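Local coordinates for protein transcriptional regulator, badm/rrf2 family (Thermincola potens, PDB 4CIC) that probably binds DNA as a dimeric Rrf2-family transcription factor, an IscR linked to the control of iron-sulfur cluster biogenesis, at residues P75-G81 with L128-A134; A56-K60 with I70-E74. The protein carries 3 engineered substitutions. All coordinates share one frame; numbering follows the deposited sequence. Where two conformers were deposited one is given.

In the fold
The two contacts follow one another along the chain, contact 2 closing before contact 1 opens, with centres about 13 Å apart. Contact 2 lies in the beta hairpin of strands 59-62 and 68-71, the wing next to helix 43-55 in a winged helix-turn-helix domain. Contact 1 ties the chain just after that hairpin, at the start of helix 80-87, to the joint between helices 112-129 and 133-143. They meet through Ile78, whose CD1 lies 3.6 Å from Arg73 O, and through Leu133 CD1, 4.1 Å from Leu71 CD2. Helix 9-23 packs against both. The probable DNA-binding wing is thereby joined through one apolar core to helix 112-129, which contacts the second subunit.

Contact 1: residues P75-G81 with L128-A134; sequences PRDIKVG and LDSITLA
Two backbone hydrogen bonds flank the single bridge between Lys79 and Thr132: Leu133 N gives to Ile78 O at 3.0 Å and Val80 N to Ile131 O at 2.9 Å. Gly81 N adds a hydrogen bond of 2.9 Å to Leu128 O. Lys79 and Thr132 are both N-cap residues, so the bridge joins the starts of helices 80-87 and 133-143, where the chain leaving the wing of this Rrf2-type winged helix-turn-helix protein meets the end of helix 112-129, which packs on the second subunit. Gly81 CA lies against Asp129 OD1. Val80 and Ile131 lie side by side, their CG2 methyls 3.9 Å apart, while CG1 of Val80, anti to its own nitrogen (chi1 176°), meets Leu128 CD2. Leu133 puts CD1 against CB, CG2 and CD1 of Ile78, and its CB rests 3.7 Å from Pro75 CB. The methyl of Ala134 packs on Arg76 CA at 3.7 Å. Lys79 runs extended past Asp129, with CD 3.5 Å from Asp129 O; its ammonium stays apart from the carboxylate, which forms a salt bridge with Arg85. Leu128 and Ile131 also pack on Val120 and Val116 of the second subunit.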
loop_
_atom_site.group_PDB
_atom_site.type_symbol
_atom_site.label_atom_id
_atom_site.label_comp_id
_atom_site.label_asym_id
_atom_site.label_seq_id
_atom_site.Cartn_x
_atom_site.Cartn_y
_atom_site.Cartn_z
ATOM N N PRO A 75 21.649 4.231 12.525
ATOM C CA PRO A 75 20.328 3.650 12.265
ATOM C C PRO A 75 19.176 4.470 12.847
ATOM O O PRO A 75 18.084 4.497 12.227
ATOM C CB PRO A 75 20.408 2.263 12.923
ATOM C CG PRO A 75 21.933 1.911 12.840
ATOM C CD PRO A 75 22.618 3.237 13.029
ATOM N N ARG A 76 19.388 5.145 13.967
ATOM C CA ARG A 76 18.318 5.951 14.575
ATOM C C ARG A 76 17.935 7.163 13.719
ATOM O O ARG A 76 16.856 7.741 13.901
ATOM C CB ARG A 76 18.703 6.406 15.985
ATOM C CG ARG A 76 19.879 7.364 16.005
ATOM C CD ARG A 76 20.473 7.533 17.412
ATOM N NE ARG A 76 21.572 8.496 17.348
ATOM C CZ ARG A 76 21.437 9.793 17.609
ATOM N NH1 ARG A 76 20.258 10.271 17.986
ATOM N NH2 ARG A 76 22.478 10.605 17.505
ATOM N N ASP A 77 18.816 7.538 12.792
ATOM C CA ASP A 77 18.573 8.672 11.892
ATOM C C ASP A 77 18.164 8.232 10.480
ATOM O O ASP A 77 18.215 9.029 9.545
ATOM C CB ASP A 77 19.817 9.560 11.801
ATOM C CG ASP A 77 20.150 10.235 13.134
ATOM O OD1 ASP A 77 19.201 10.649 13.844
ATOM O OD2 ASP A 77 21.349 10.350 13.477
ATOM N N ILE A 78 17.798 6.965 10.317
ATOM C CA ILE A 78 17.298 6.506 9.019
ATOM C C ILE A 78 15.913 5.906 9.201
ATOM O O ILE A 78 15.778 4.826 9.776
ATOM C CB ILE A 78 18.250 5.449 8.367
ATOM C CG1 ILE A 78 19.642 6.045 8.188
ATOM C CG2 ILE A 78 17.676 4.995 7.011
ATOM C CD1 ILE A 78 20.701 5.034 7.754
ATOM N N LYS A 79 14.883 6.591 8.693
ATOM C CA LYS A 79 13.528 6.037 8.679
ATOM C C LYS A 79 13.365 5.069 7.513
ATOM O O LYS A 79 13.990 5.238 6.478
ATOM C CB LYS A 79 12.475 7.154 8.519
ATOM C CG LYS A 79 12.474 8.155 9.644
ATOM C CD LYS A 79 11.639 9.363 9.301
ATOM C CE LYS A 79 11.675 10.379 10.431
ATOM N NZ LYS A 79 10.799 11.556 10.129
ATOM N N VAL A 80 12.526 4.049 7.670
ATOM C CA VAL A 80 12.277 3.141 6.562
ATOM C C VAL A 80 11.737 3.949 5.378
ATOM O O VAL A 80 12.082 3.696 4.222
ATOM C CB VAL A 80 11.302 2.016 6.946
ATOM C CG1 VAL A 80 10.995 1.164 5.742
ATOM C CG2 VAL A 80 11.941 1.147 8.033
ATOM N N GLY A 81 10.887 4.917 5.674
ATOM C CA GLY A 81 10.364 5.785 4.633
ATOM C C GLY A 81 11.418 6.559 3.844
ATOM O O GLY A 81 11.212 6.848 2.661
ATOM N N LEU A 128 5.694 4.138 7.752
ATOM C CA LEU A 128 7.103 3.972 7.361
ATOM C C LEU A 128 7.994 5.081 7.913
ATOM O O LEU A 128 9.212 4.906 8.062
ATOM C CB LEU A 128 7.265 3.845 5.853
ATOM C CG LEU A 128 6.555 2.620 5.242
ATOM C CD1 LEU A 128 6.729 2.599 3.753
ATOM C CD2 LEU A 128 7.102 1.341 5.874
ATOM N N ASP A 129 7.400 6.222 8.233
ATOM C CA ASP A 129 8.181 7.279 8.863
ATOM C C ASP A 129 8.290 7.069 10.370
ATOM O O ASP A 129 9.095 7.717 11.028
ATOM C CB ASP A 129 7.573 8.650 8.549
ATOM C CG ASP A 129 7.940 9.140 7.161
ATOM O OD1 ASP A 129 8.839 8.530 6.527
ATOM O OD2 ASP A 129 7.350 10.148 6.716
ATOM N N SER A 130 7.480 6.164 10.910
ATOM C CA SER A 130 7.445 5.950 12.352
ATOM C C SER A 130 8.432 4.880 12.778
ATOM O O SER A 130 8.605 4.643 13.969
ATOM C CB SER A 130 6.044 5.538 12.802
ATOM O OG SER A 130 5.784 4.183 12.469
ATOM N N ILE A 131 9.070 4.235 11.804
ATOM C CA ILE A 131 9.989 3.128 12.105
ATOM C C ILE A 131 11.377 3.472 11.606
ATOM O O ILE A 131 11.558 3.780 10.431
ATOM C CB ILE A 131 9.523 1.831 11.398
ATOM C CG1 ILE A 131 8.144 1.420 11.918
ATOM C CG2 ILE A 131 10.520 0.692 11.604
ATOM C CD1 ILE A 131 7.420 0.422 11.021
ATOM N N THR A 132 12.379 3.399 12.482
ATOM C CA THR A 132 13.737 3.617 12.026
ATOM C C THR A 132 14.492 2.296 11.994
ATOM O O THR A 132 14.021 1.282 12.516
ATOM C CB THR A 132 14.543 4.543 12.964
ATOM O OG1 THR A 132 14.688 3.913 14.239
ATOM C CG2 THR A 132 13.844 5.885 13.134
ATOM N N LEU A 133 15.667 2.306 11.389
ATOM C CA LEU A 133 16.517 1.120 11.442
ATOM C C LEU A 133 16.880 0.764 12.886
ATOM O O LEU A 133 16.981 -0.410 13.211
ATOM C CB LEU A 133 17.744 1.277 10.553
ATOM C CG LEU A 133 17.531 1.391 9.032
ATOM C CD1 LEU A 133 18.897 1.525 8.325
ATOM C CD2 LEU A 133 16.785 0.167 8.513
ATOM N N ALA A 134 16.989 1.752 13.771
ATOM C CA ALA A 134 17.243 1.417 15.180
ATOM C C ALA A 134 16.053 0.674 15.794
ATOM O O ALA A 134 16.231 -0.246 16.595
ATOM C CB ALA A 134 17.567 2.661 15.998
#

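Contact 2: residues A56-K60 with I70-E74; sequences AGLVK and ILARE
Lys60 and Ile70 form an antiparallel hydrogen-bonded pair, with Lys60 N to Ile70 O at 2.9 Å and Ile70 N to Lys60 O at 3.0 Å. Both side chains rise from the same face and run alongside each other. The first torsion sets CG of Lys60 and CG1 of Ile70 between backbone N and carbonyl carbon (chi1 53° in Lys60, 56° in Ile70), which brings Lys60 CG to 3.4 Å from Ile70 CG1, a tight carbon contact. Farther out Lys60 CD meets Ile70 CD1 at 3.8 Å, before the lysine chain bends at its third torsion. An alanine at Ile70 would remove both of these carbons and is likely to leave the aliphatic part of Lys60 uncovered on this side and freer to turn. The pair belongs to the beta hairpin that forms the wing of the winged helix-turn-helix domain. Next along the strands, Val59 and Leu71 are a non-hydrogen-bonded pair whose side chains diverge, yet both pack on Met18 and Leu21 of helix 9-23. Beyond them Ala72 N makes a nearly straight hydrogen bond of 2.9 Å to Leu58 O. The Ala72 methyl sits 3.3 Å from Gly57 O, at the Schellman motif that ends helix 43-55. Leu58 starts out away from 70-74, yet its CD2 comes back over one face of the Arg73 guanidinium, 3.5 Å from NH1. Arg73 reaches this methyl by bending at its second and third torsions, and its NH2 is hydrogen-bonded to Asp77 O, which helps fix the guanidinium against the leucine.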
loop_
_atom_site.group_PDB
_atom_site.type_symbol
_atom_site.label_atom_id
_atom_site.label_comp_id
_atom_site.label_asym_id
_atom_site.label_seq_id
_atom_site.Cartn_x
_atom_site.Cartn_y
_atom_site.Cartn_z
ATOM N N ALA A 56 22.659 8.631 -2.596
ATOM C CA ALA A 56 21.714 9.285 -1.697
ATOM C C ALA A 56 22.320 9.665 -0.359
ATOM O O ALA A 56 21.728 10.426 0.401
ATOM C CB ALA A 56 20.525 8.379 -1.459
ATOM N N GLY A 57 23.481 9.106 -0.049
ATOM C CA GLY A 57 24.133 9.425 1.206
ATOM C C GLY A 57 23.648 8.531 2.337
ATOM O O GLY A 57 23.833 8.858 3.509
ATOM N N LEU A 58 23.042 7.400 1.986
ATOM C CA LEU A 58 22.554 6.444 2.980
ATOM C C LEU A 58 23.604 5.387 3.321
ATOM O O LEU A 58 23.574 4.806 4.398
ATOM C CB LEU A 58 21.271 5.756 2.514
ATOM C CG LEU A 58 20.025 6.634 2.675
ATOM C CD1 LEU A 58 18.787 5.960 2.089
ATOM C CD2 LEU A 58 19.830 6.948 4.163
ATOM N N VAL A 59 24.494 5.114 2.372
ATOM C CA VAL A 59 25.574 4.169 2.619
ATOM C C VAL A 59 26.860 4.726 2.055
ATOM O O VAL A 59 26.855 5.589 1.176
ATOM C CB VAL A 59 25.320 2.788 1.981
ATOM C CG1 VAL A 59 23.983 2.209 2.439
ATOM C CG2 VAL A 59 25.381 2.886 0.481
ATOM N N LYS A 60 27.976 4.270 2.612
ATOM C CA LYS A 60 29.267 4.717 2.119
ATOM C C LYS A 60 30.195 3.525 1.961
ATOM O O LYS A 60 30.025 2.491 2.611
ATOM C CB LYS A 60 29.878 5.771 3.046
ATOM C CG LYS A 60 29.961 5.343 4.491
ATOM C CD LYS A 60 30.601 6.414 5.368
ATOM C CE LYS A 60 32.072 6.591 5.052
ATOM N NZ LYS A 60 32.674 7.652 5.908
ATOM N N ILE A 70 29.279 0.496 4.734
ATOM C CA ILE A 70 28.670 0.768 6.041
ATOM C C ILE A 70 27.557 1.789 5.870
ATOM O O ILE A 70 27.526 2.505 4.872
ATOM C CB ILE A 70 29.674 1.346 7.082
ATOM C CG1 ILE A 70 30.343 2.613 6.553
ATOM C CG2 ILE A 70 30.700 0.345 7.405
ATOM C CD1 ILE A 70 31.140 3.366 7.599
ATOM N N LEU A 71 26.625 1.839 6.815
ATOM C CA LEU A 71 25.647 2.927 6.805
ATOM C C LEU A 71 26.384 4.254 6.901
ATOM O O LEU A 71 27.405 4.372 7.602
ATOM C CB LEU A 71 24.687 2.821 7.988
ATOM C CG LEU A 71 23.754 1.626 8.099
ATOM C CD1 LEU A 71 22.970 1.724 9.396
ATOM C CD2 LEU A 71 22.799 1.586 6.921
ATOM N N ALA A 72 25.852 5.257 6.208
ATOM C CA ALA A 72 26.425 6.602 6.223
ATOM C C ALA A 72 25.772 7.528 7.260
ATOM O O ALA A 72 26.243 8.652 7.478
ATOM C CB ALA A 72 26.331 7.218 4.836
ATOM N N ARG A 73 24.686 7.051 7.872
ATOM C CA ARG A 73 24.029 7.703 9.011
ATOM C C ARG A 73 23.751 6.619 10.047
ATOM O O ARG A 73 23.681 5.441 9.699
ATOM C CB ARG A 73 22.686 8.324 8.599
ATOM C CG ARG A 73 22.770 9.313 7.468
ATOM C CD ARG A 73 21.748 10.422 7.650
ATOM N NE ARG A 73 20.355 9.961 7.606
ATOM C CZ ARG A 73 19.617 9.911 6.501
ATOM N NH1 ARG A 73 20.149 10.267 5.340
ATOM N NH2 ARG A 73 18.350 9.501 6.554
ATOM N N GLU A 74 23.564 7.014 11.303
ATOM C CA GLU A 74 23.285 6.048 12.371
ATOM C C GLU A 74 21.893 5.488 12.130
ATOM O O GLU A 74 21.061 6.184 11.580
ATOM C CB GLU A 74 23.321 6.729 13.737
ATOM C CG GLU A 74 24.745 7.145 14.200
ATOM C CD GLU A 74 24.739 8.051 15.425
ATOM O OE1 GLU A 74 24.030 7.745 16.405
ATOM O OE2 GLU A 74 25.448 9.077 15.404
#